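Local coordinates for nodulation protein S (Bradyrhizobium sp., PDB 3OFK) that probably acts as an S-adenosylmethionine-dependent N-methyltransferase in the synthesis of Nod factor, the lipochitooligosaccharide signal of root-nodule symbiosis, at residues A[178-183]-A[200-205]; A[43-48]-A[182-187]. All blocks are in the same frame, centred on the assembly; numbering follows the deposited sequence.

Contact 1: A[178-183]-A[200-205]; sequences EALTEV and ARFRNP
Thr181 and Arg203 form an antiparallel hydrogen-bonded pair: Thr181 N donates to Arg203 O at 2.9 Å, and Arg203 N returns a bond to Thr181 O at 2.8 Å. A third nearly straight bond (163°) runs from Val183 N to Arg201 O. Between them, Glu182 faces Phe202 as a non-hydrogen-bonded pair, with Phe202 CD1 3.8 Å from Glu182 CA; the carboxylate of Glu182 turns to Arg185. Leu180 crosses Phe202 at about a right angle, its CD1 3.8 Å from Phe202 CB. Val183 fits between two arginines. Its CG2 lies 3.6 Å from Arg201 CG, beside an extended chain whose NH2 bonds to Ser49 OG. Its CG1 is 3.3 Å from Arg203 NH1, because the bend of Arg203 at chi3 (58°) brings the guanidinium across to Val183, with NH2 near Thr181 CG2. An alanine in place of Val183 would remove both methyls and probably leave the Arg203 guanidinium freer to swing and the Arg201 stem less covered. Beyond the pairing, Pro205 CD packs 3.6 Å from Ala179 O. This is the antiparallel hairpin 181-189/196-203 that ends the seven-stranded sheet of the class I methyltransferase fold, a Rossmann variant.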
ATOM      1  N   GLU A 178      -0.654  15.264 -10.257  1.00 52.59           N
ATOM      2  CA  GLU A 178       0.142  16.484 -10.456  1.00 55.10           C
ATOM      3  C   GLU A 178       1.563  16.143 -10.866  1.00 54.84           C
ATOM      4  O   GLU A 178       2.225  16.931 -11.539  1.00 56.93           O
ATOM      5  CB  GLU A 178       0.217  17.325  -9.159  1.00 55.63           C
ATOM      6  CG  GLU A 178      -1.127  17.853  -8.602  1.00 60.29           C
ATOM      7  CD  GLU A 178      -1.067  18.271  -7.120  1.00 63.78           C
ATOM      8  OE1 GLU A 178      -2.149  18.436  -6.506  1.00 66.30           O
ATOM      9  OE2 GLU A 178       0.042  18.440  -6.569  1.00 64.00           O
ATOM     10  N   ALA A 179       2.049  14.989 -10.405  1.00 52.41           N
ATOM     11  CA  ALA A 179       3.411  14.557 -10.721  1.00 52.53           C
ATOM     12  C   ALA A 179       3.461  13.384 -11.733  1.00 51.94           C
ATOM     13  O   ALA A 179       4.460  13.213 -12.449  1.00 51.89           O
ATOM     14  CB  ALA A 179       4.140  14.179  -9.424  1.00 50.10           C
ATOM     15  N   LEU A 180       2.387  12.598 -11.791  1.00 50.32           N
ATOM     16  CA  LEU A 180       2.374  11.341 -12.553  1.00 50.20           C
ATOM     17  C   LEU A 180       1.203  11.285 -13.515  1.00 51.09           C
ATOM     18  O   LEU A 180       0.251  12.040 -13.372  1.00 51.43           O
ATOM     19  CB  LEU A 180       2.308  10.129 -11.617  1.00 47.42           C
ATOM     20  CG  LEU A 180       3.431   9.969 -10.583  1.00 46.72           C
ATOM     21  CD1 LEU A 180       3.106   8.799  -9.625  1.00 38.95           C
ATOM     22  CD2 LEU A 180       4.750   9.734 -11.275  1.00 44.56           C
ATOM     23  N   THR A 181       1.290  10.369 -14.480  1.00 51.72           N
ATOM     24  CA  THR A 181       0.272  10.178 -15.509  1.00 52.32           C
ATOM     25  C   THR A 181      -0.594   8.949 -15.171  1.00 50.98           C
ATOM     26  O   THR A 181      -0.086   7.838 -15.023  1.00 48.80           O
ATOM     27  CB  THR A 181       0.936  10.010 -16.911  1.00 56.05           C
ATOM     28  OG1 THR A 181       1.617  11.221 -17.285  1.00 55.26           O
ATOM     29  CG2 THR A 181      -0.098   9.665 -18.009  1.00 55.83           C
ATOM     30  N   GLU A 182      -1.897   9.146 -15.009  1.00 51.13           N
ATOM     31  CA  GLU A 182      -2.795   8.023 -14.729  1.00 50.98           C
ATOM     32  C   GLU A 182      -2.904   7.136 -15.974  1.00 53.08           C
ATOM     33  O   GLU A 182      -3.239   7.639 -17.059  1.00 55.30           O
ATOM     34  CB  GLU A 182      -4.190   8.494 -14.301  1.00 51.14           C
ATOM     35  CG  GLU A 182      -5.041   7.336 -13.767  1.00 53.45           C
ATOM     36  CD  GLU A 182      -6.422   7.751 -13.274  1.00 56.52           C
ATOM     37  OE1 GLU A 182      -6.536   8.704 -12.474  1.00 56.84           O
ATOM     38  OE2 GLU A 182      -7.405   7.096 -13.661  1.00 54.41           O
ATOM     39  N   VAL A 183      -2.604   5.843 -15.839  1.00 52.08           N
ATOM     40  CA  VAL A 183      -2.689   4.906 -16.973  1.00 54.88           C
ATOM     41  C   VAL A 183      -3.954   4.028 -16.927  1.00 55.80           C
ATOM     42  O   VAL A 183      -4.400   3.534 -17.970  1.00 58.02           O
ATOM     43  CB  VAL A 183      -1.443   3.984 -17.101  1.00 55.30           C
ATOM     44  CG1 VAL A 183      -0.149   4.745 -16.874  1.00 55.40           C
ATOM     45  CG2 VAL A 183      -1.526   2.800 -16.161  1.00 53.59           C
ATOM     46  N   ALA A 200      -5.599   2.852  -8.743  1.00 44.94           N
ATOM     47  CA  ALA A 200      -5.121   3.502  -9.956  1.00 45.16           C
ATOM     48  C   ALA A 200      -3.637   3.178 -10.148  1.00 44.39           C
ATOM     49  O   ALA A 200      -2.849   3.128  -9.190  1.00 42.79           O
ATOM     50  CB  ALA A 200      -5.337   5.021  -9.881  1.00 44.53           C
ATOM     51  N   ARG A 201      -3.278   2.959 -11.403  1.00 46.18           N
ATOM     52  CA  ARG A 201      -1.921   2.701 -11.804  1.00 46.87           C
ATOM     53  C   ARG A 201      -1.418   3.955 -12.492  1.00 47.27           C
ATOM     54  O   ARG A 201      -2.021   4.428 -13.467  1.00 48.96           O
ATOM     55  CB  ARG A 201      -1.878   1.488 -12.737  1.00 47.70           C
ATOM     56  CG  ARG A 201      -0.481   1.073 -13.207  1.00 51.87           C
ATOM     57  CD  ARG A 201      -0.595  -0.176 -14.068  1.00 58.88           C
ATOM     58  NE  ARG A 201       0.697  -0.711 -14.512  1.00 62.05           N
ATOM     59  CZ  ARG A 201       1.175  -0.669 -15.761  1.00 67.14           C
ATOM     60  NH1 ARG A 201       0.475  -0.112 -16.756  1.00 67.79           N
ATOM     61  NH2 ARG A 201       2.373  -1.206 -16.024  1.00 66.41           N
ATOM     62  N   PHE A 202      -0.310   4.485 -11.979  1.00 46.89           N
ATOM     63  CA  PHE A 202       0.300   5.704 -12.526  1.00 48.20           C
ATOM     64  C   PHE A 202       1.637   5.403 -13.201  1.00 50.38           C
ATOM     65  O   PHE A 202       2.348   4.476 -12.802  1.00 49.66           O
ATOM     66  CB  PHE A 202       0.492   6.725 -11.410  1.00 46.07           C
ATOM     67  CG  PHE A 202      -0.800   7.242 -10.833  1.00 44.64           C
ATOM     68  CD1 PHE A 202      -1.324   8.478 -11.237  1.00 38.77           C
ATOM     69  CD2 PHE A 202      -1.476   6.526  -9.862  1.00 45.05           C
ATOM     70  CE1 PHE A 202      -2.497   8.950 -10.718  1.00 41.11           C
ATOM     71  CE2 PHE A 202      -2.663   7.020  -9.318  1.00 45.73           C
ATOM     72  CZ  PHE A 202      -3.165   8.240  -9.747  1.00 44.28           C
ATOM     73  N   ARG A 203       1.953   6.158 -14.250  1.00 53.53           N
ATOM     74  CA  ARG A 203       3.244   6.069 -14.899  1.00 56.70           C
ATOM     75  C   ARG A 203       4.035   7.343 -14.658  1.00 58.48           C
ATOM     76  O   ARG A 203       3.479   8.439 -14.558  1.00 57.25           O
ATOM     77  CB  ARG A 203       3.097   5.844 -16.415  1.00 60.02           C
ATOM     78  CG  ARG A 203       4.375   5.315 -17.064  1.00 65.54           C
ATOM     79  CD  ARG A 203       4.244   5.024 -18.577  1.00 77.56           C
ATOM     80  NE  ARG A 203       3.848   6.205 -19.343  1.00 85.88           N
ATOM     81  CZ  ARG A 203       2.606   6.478 -19.747  1.00 91.72           C
ATOM     82  NH1 ARG A 203       1.595   5.650 -19.472  1.00 93.14           N
ATOM     83  NH2 ARG A 203       2.370   7.592 -20.436  1.00 93.83           N
ATOM     84  N   ASN A 204       5.347   7.181 -14.582  1.00 61.58           N
ATOM     85  CA  ASN A 204       6.250   8.287 -14.391  1.00 64.86           C
ATOM     86  C   ASN A 204       6.543   8.874 -15.746  1.00 70.19           C
ATOM     87  O   ASN A 204       7.295   8.259 -16.521  1.00 72.33           O
ATOM     88  CB  ASN A 204       7.567   7.809 -13.758  1.00 64.90           C
ATOM     89  CG  ASN A 204       8.406   8.951 -13.193  1.00 65.12           C
ATOM     90  OD1 ASN A 204       7.888  10.018 -12.870  1.00 64.29           O
ATOM     91  ND2 ASN A 204       9.702   8.712 -13.045  1.00 64.85           N
ATOM     92  N   PRO A 205       5.963  10.061 -16.048  1.00 73.51           N
ATOM     93  CA  PRO A 205       6.222  10.670 -17.354  1.00 78.48           C
ATOM     94  C   PRO A 205       7.697  11.131 -17.422  1.00 81.95           C
ATOM     95  O   PRO A 205       8.019  12.289 -17.113  1.00 83.20           O
ATOM     96  CB  PRO A 205       5.224  11.835 -17.387  1.00 78.78           C
ATOM     97  CG  PRO A 205       5.109  12.273 -15.982  1.00 75.54           C
ATOM     98  CD  PRO A 205       5.300  11.017 -15.134  1.00 71.98           C
TER

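Contact 2: A[43-48]-A[182-187]; sequences LRLSLS and EVERVQ
Glu184 reaches from the edge strand 181-189 to Arg44 and Leu45 on the last turn of helix 33-46. Its CG stands anti to the backbone N and the chain runs on extended, so CB and CG serve as the arm that carries the carboxylate across to the helix. At CD the first contact appears: Leu45 CD2 lies 3.6 Å from Glu184 CD. One oxygen, OE1, stays on the leucine side, 3.5 Å from the same Leu45 CD2. The other, OE2, receives Arg44 NH1 at 2.7 Å in a nearly straight bond (169°). NH1 meets OE2 on its syn side, 21° out of the carboxylate plane, while OE2 lies almost in the guanidinium plane, at its edge. The two planes are 48° apart, and the Arg44 NH2 bond to OE2 is only a weak 3.3 Å one; NH2 has a second partner in Gln41 OE1. Two residues along the strand, Val186 packs on both helix residues: its CG1 touches Arg44 NH2 at the guanidinium edge, while CG2 meets Leu45 CD1 tip to tip at 3.7 Å. A classic beta bulge, with Val183 and Glu184 both opposite Arg201, shifts the alternation of the strand; Glu182 and Arg185 form a salt bridge of their own and both touch Ile173 of helix 169-179. The chemistry is that of a surface salt bridge in which one carboxylate oxygen receives both bonds, one short and one weak, beside a leucine-valine touch; solvent probably screens the pair.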
ATOM      1  N   LEU A  43      -2.606  -6.868  -7.820  1.00 40.64           N
ATOM      2  CA  LEU A  43      -1.606  -7.656  -8.549  1.00 40.02           C
ATOM      3  C   LEU A  43      -1.789  -7.519 -10.069  1.00 41.39           C
ATOM      4  O   LEU A  43      -0.799  -7.403 -10.763  1.00 41.20           O
ATOM      5  CB  LEU A  43      -1.597  -9.140  -8.140  1.00 39.64           C
ATOM      6  CG  LEU A  43      -0.432 -10.001  -8.670  1.00 40.37           C
ATOM      7  CD1 LEU A  43       0.926  -9.510  -8.188  1.00 34.34           C
ATOM      8  CD2 LEU A  43      -0.585 -11.434  -8.273  1.00 41.51           C
ATOM      9  N   ARG A  44      -3.035  -7.488 -10.569  1.00 43.57           N
ATOM     10  CA  ARG A  44      -3.268  -7.343 -12.010  1.00 45.30           C
ATOM     11  C   ARG A  44      -2.629  -6.050 -12.490  1.00 44.93           C
ATOM     12  O   ARG A  44      -1.926  -6.037 -13.504  1.00 44.85           O
ATOM     13  CB  ARG A  44      -4.770  -7.348 -12.382  1.00 47.54           C
ATOM     14  CG  ARG A  44      -5.044  -7.094 -13.869  1.00 51.18           C
ATOM     15  CD  ARG A  44      -6.538  -7.066 -14.194  1.00 56.83           C
ATOM     16  NE  ARG A  44      -7.233  -5.959 -13.529  1.00 61.39           N
ATOM     17  CZ  ARG A  44      -7.249  -4.697 -13.961  1.00 59.90           C
ATOM     18  NH1 ARG A  44      -6.596  -4.353 -15.063  1.00 58.14           N
ATOM     19  NH2 ARG A  44      -7.917  -3.763 -13.283  1.00 58.73           N
ATOM     20  N   LEU A  45      -2.866  -4.966 -11.751  1.00 44.38           N
ATOM     21  CA  LEU A  45      -2.258  -3.686 -12.079  1.00 44.87           C
ATOM     22  C   LEU A  45      -0.731  -3.762 -11.993  1.00 43.64           C
ATOM     23  O   LEU A  45      -0.051  -3.167 -12.808  1.00 45.44           O
ATOM     24  CB  LEU A  45      -2.800  -2.558 -11.167  1.00 44.43           C
ATOM     25  CG  LEU A  45      -4.298  -2.191 -11.278  1.00 46.82           C
ATOM     26  CD1 LEU A  45      -4.740  -1.102 -10.272  1.00 46.83           C
ATOM     27  CD2 LEU A  45      -4.623  -1.789 -12.681  1.00 43.74           C
ATOM     28  N   SER A  46      -0.200  -4.446 -10.980  1.00 42.86           N
ATOM     29  CA  SER A  46       1.254  -4.502 -10.756  1.00 43.13           C
ATOM     30  C   SER A  46       1.956  -5.253 -11.893  1.00 45.67           C
ATOM     31  O   SER A  46       3.084  -4.895 -12.285  1.00 45.36           O
ATOM     32  CB  SER A  46       1.576  -5.173  -9.414  1.00 41.58           C
ATOM     33  OG  SER A  46       0.922  -4.548  -8.307  1.00 39.10           O
ATOM     34  N   LEU A  47       1.262  -6.263 -12.444  1.00 46.96           N
ATOM     35  CA  LEU A  47       1.836  -7.136 -13.471  1.00 49.23           C
ATOM     36  C   LEU A  47       1.531  -6.649 -14.874  1.00 52.01           C
ATOM     37  O   LEU A  47       1.972  -7.283 -15.835  1.00 54.37           O
ATOM     38  CB  LEU A  47       1.339  -8.594 -13.316  1.00 48.91           C
ATOM     39  CG  LEU A  47       1.774  -9.348 -12.051  1.00 49.32           C
ATOM     40  CD1 LEU A  47       1.287 -10.829 -12.080  1.00 52.18           C
ATOM     41  CD2 LEU A  47       3.302  -9.286 -11.858  1.00 49.24           C
ATOM     42  N   SER A  48       0.803  -5.534 -15.018  1.00 53.19           N
ATOM     43  CA  SER A  48       0.334  -5.093 -16.349  1.00 56.82           C
ATOM     44  C   SER A  48       1.434  -5.009 -17.391  1.00 57.83           C
ATOM     45  O   SER A  48       1.168  -5.228 -18.567  1.00 60.73           O
ATOM     46  CB  SER A  48      -0.375  -3.742 -16.278  1.00 57.47           C
ATOM     47  OG  SER A  48      -1.515  -3.836 -15.454  1.00 60.84           O
ATOM     48  N   GLU A 182      -1.897   9.146 -15.009  1.00 51.13           N
ATOM     49  CA  GLU A 182      -2.795   8.023 -14.729  1.00 50.98           C
ATOM     50  C   GLU A 182      -2.904   7.136 -15.974  1.00 53.08           C
ATOM     51  O   GLU A 182      -3.239   7.639 -17.059  1.00 55.30           O
ATOM     52  CB  GLU A 182      -4.190   8.494 -14.301  1.00 51.14           C
ATOM     53  CG  GLU A 182      -5.041   7.336 -13.767  1.00 53.45           C
ATOM     54  CD  GLU A 182      -6.422   7.751 -13.274  1.00 56.52           C
ATOM     55  OE1 GLU A 182      -6.536   8.704 -12.474  1.00 56.84           O
ATOM     56  OE2 GLU A 182      -7.405   7.096 -13.661  1.00 54.41           O
ATOM     57  N   VAL A 183      -2.604   5.843 -15.839  1.00 52.08           N
ATOM     58  CA  VAL A 183      -2.689   4.906 -16.973  1.00 54.88           C
ATOM     59  C   VAL A 183      -3.954   4.028 -16.927  1.00 55.80           C
ATOM     60  O   VAL A 183      -4.400   3.534 -17.970  1.00 58.02           O
ATOM     61  CB  VAL A 183      -1.443   3.984 -17.101  1.00 55.30           C
ATOM     62  CG1 VAL A 183      -0.149   4.745 -16.874  1.00 55.40           C
ATOM     63  CG2 VAL A 183      -1.526   2.800 -16.161  1.00 53.59           C
ATOM     64  N   GLU A 184      -4.520   3.834 -15.734  1.00 53.78           N
ATOM     65  CA  GLU A 184      -5.681   2.959 -15.542  1.00 55.02           C
ATOM     66  C   GLU A 184      -6.222   3.110 -14.134  1.00 52.41           C
ATOM     67  O   GLU A 184      -5.460   3.471 -13.243  1.00 50.33           O
ATOM     68  CB  GLU A 184      -5.276   1.482 -15.734  1.00 56.62           C
ATOM     69  CG  GLU A 184      -6.457   0.504 -15.739  1.00 60.61           C
ATOM     70  CD  GLU A 184      -6.052  -0.950 -15.929  1.00 64.28           C
ATOM     71  OE1 GLU A 184      -4.857  -1.250 -16.181  1.00 59.56           O
ATOM     72  OE2 GLU A 184      -6.960  -1.793 -15.815  1.00 68.54           O
ATOM     73  N   ARG A 185      -7.507   2.808 -13.925  1.00 52.41           N
ATOM     74  CA  ARG A 185      -8.059   2.717 -12.565  1.00 51.35           C
ATOM     75  C   ARG A 185      -9.097   1.621 -12.460  1.00 52.80           C
ATOM     76  O   ARG A 185      -9.615   1.155 -13.473  1.00 56.03           O
ATOM     77  CB  ARG A 185      -8.666   4.048 -12.113  1.00 50.82           C
ATOM     78  CG  ARG A 185      -9.890   4.506 -12.925  1.00 56.74           C
ATOM     79  CD  ARG A 185     -10.592   5.646 -12.210  1.00 59.49           C
ATOM     80  NE  ARG A 185      -9.672   6.753 -12.029  1.00 56.88           N
ATOM     81  CZ  ARG A 185      -9.858   7.782 -11.211  1.00 56.79           C
ATOM     82  NH1 ARG A 185     -10.957   7.884 -10.471  1.00 59.77           N
ATOM     83  NH2 ARG A 185      -8.920   8.721 -11.140  1.00 52.28           N
ATOM     84  N   VAL A 186      -9.395   1.219 -11.234  1.00 52.23           N
ATOM     85  CA  VAL A 186     -10.419   0.214 -10.967  1.00 54.10           C
ATOM     86  C   VAL A 186     -11.068   0.480  -9.653  1.00 53.76           C
ATOM     87  O   VAL A 186     -10.425   0.867  -8.704  1.00 51.24           O
ATOM     88  CB  VAL A 186      -9.890  -1.265 -10.854  1.00 55.02           C
ATOM     89  CG1 VAL A 186     -10.408  -2.108 -12.001  1.00 55.65           C
ATOM     90  CG2 VAL A 186      -8.366  -1.338 -10.718  1.00 49.01           C
ATOM     91  N   GLN A 187     -12.348   0.184  -9.600  1.00 56.36           N
ATOM     92  CA  GLN A 187     -13.095   0.234  -8.375  1.00 57.30           C
ATOM     93  C   GLN A 187     -13.258  -1.175  -7.823  1.00 58.78           C
ATOM     94  O   GLN A 187     -13.332  -2.142  -8.581  1.00 60.60           O
ATOM     95  CB  GLN A 187     -14.459   0.827  -8.674  1.00 60.03           C
ATOM     96  CG  GLN A 187     -15.171   1.291  -7.450  1.00 62.29           C
ATOM     97  CD  GLN A 187     -16.428   2.049  -7.793  1.00 67.05           C
ATOM     98  OE1 GLN A 187     -16.649   2.409  -8.959  1.00 63.96           O
ATOM     99  NE2 GLN A 187     -17.259   2.306  -6.778  1.00 67.50           N
TER

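In the fold
From the N terminus, the chain first passes through 43-48, at the end of helix 33-46, then builds the parallel strands and their helices before reaching 178-183. Contact 2 closes this long excursion of 133 residues; contact 1 closes the hairpin, with just 16 residues between its segments. The two cross rather than nest, since 178-183 falls inside the span of contact 2 and 200-205 beyond it. Residues Glu182 and Val183 belong to both. Arg201 links the two contacts: its backbone N probably bonds to Glu184 O, and its side chain packs on Leu45 and Ser48. Together they join the edge of the sheet formed by the last two strands, 181-189 and 196-203, to helix 33-46.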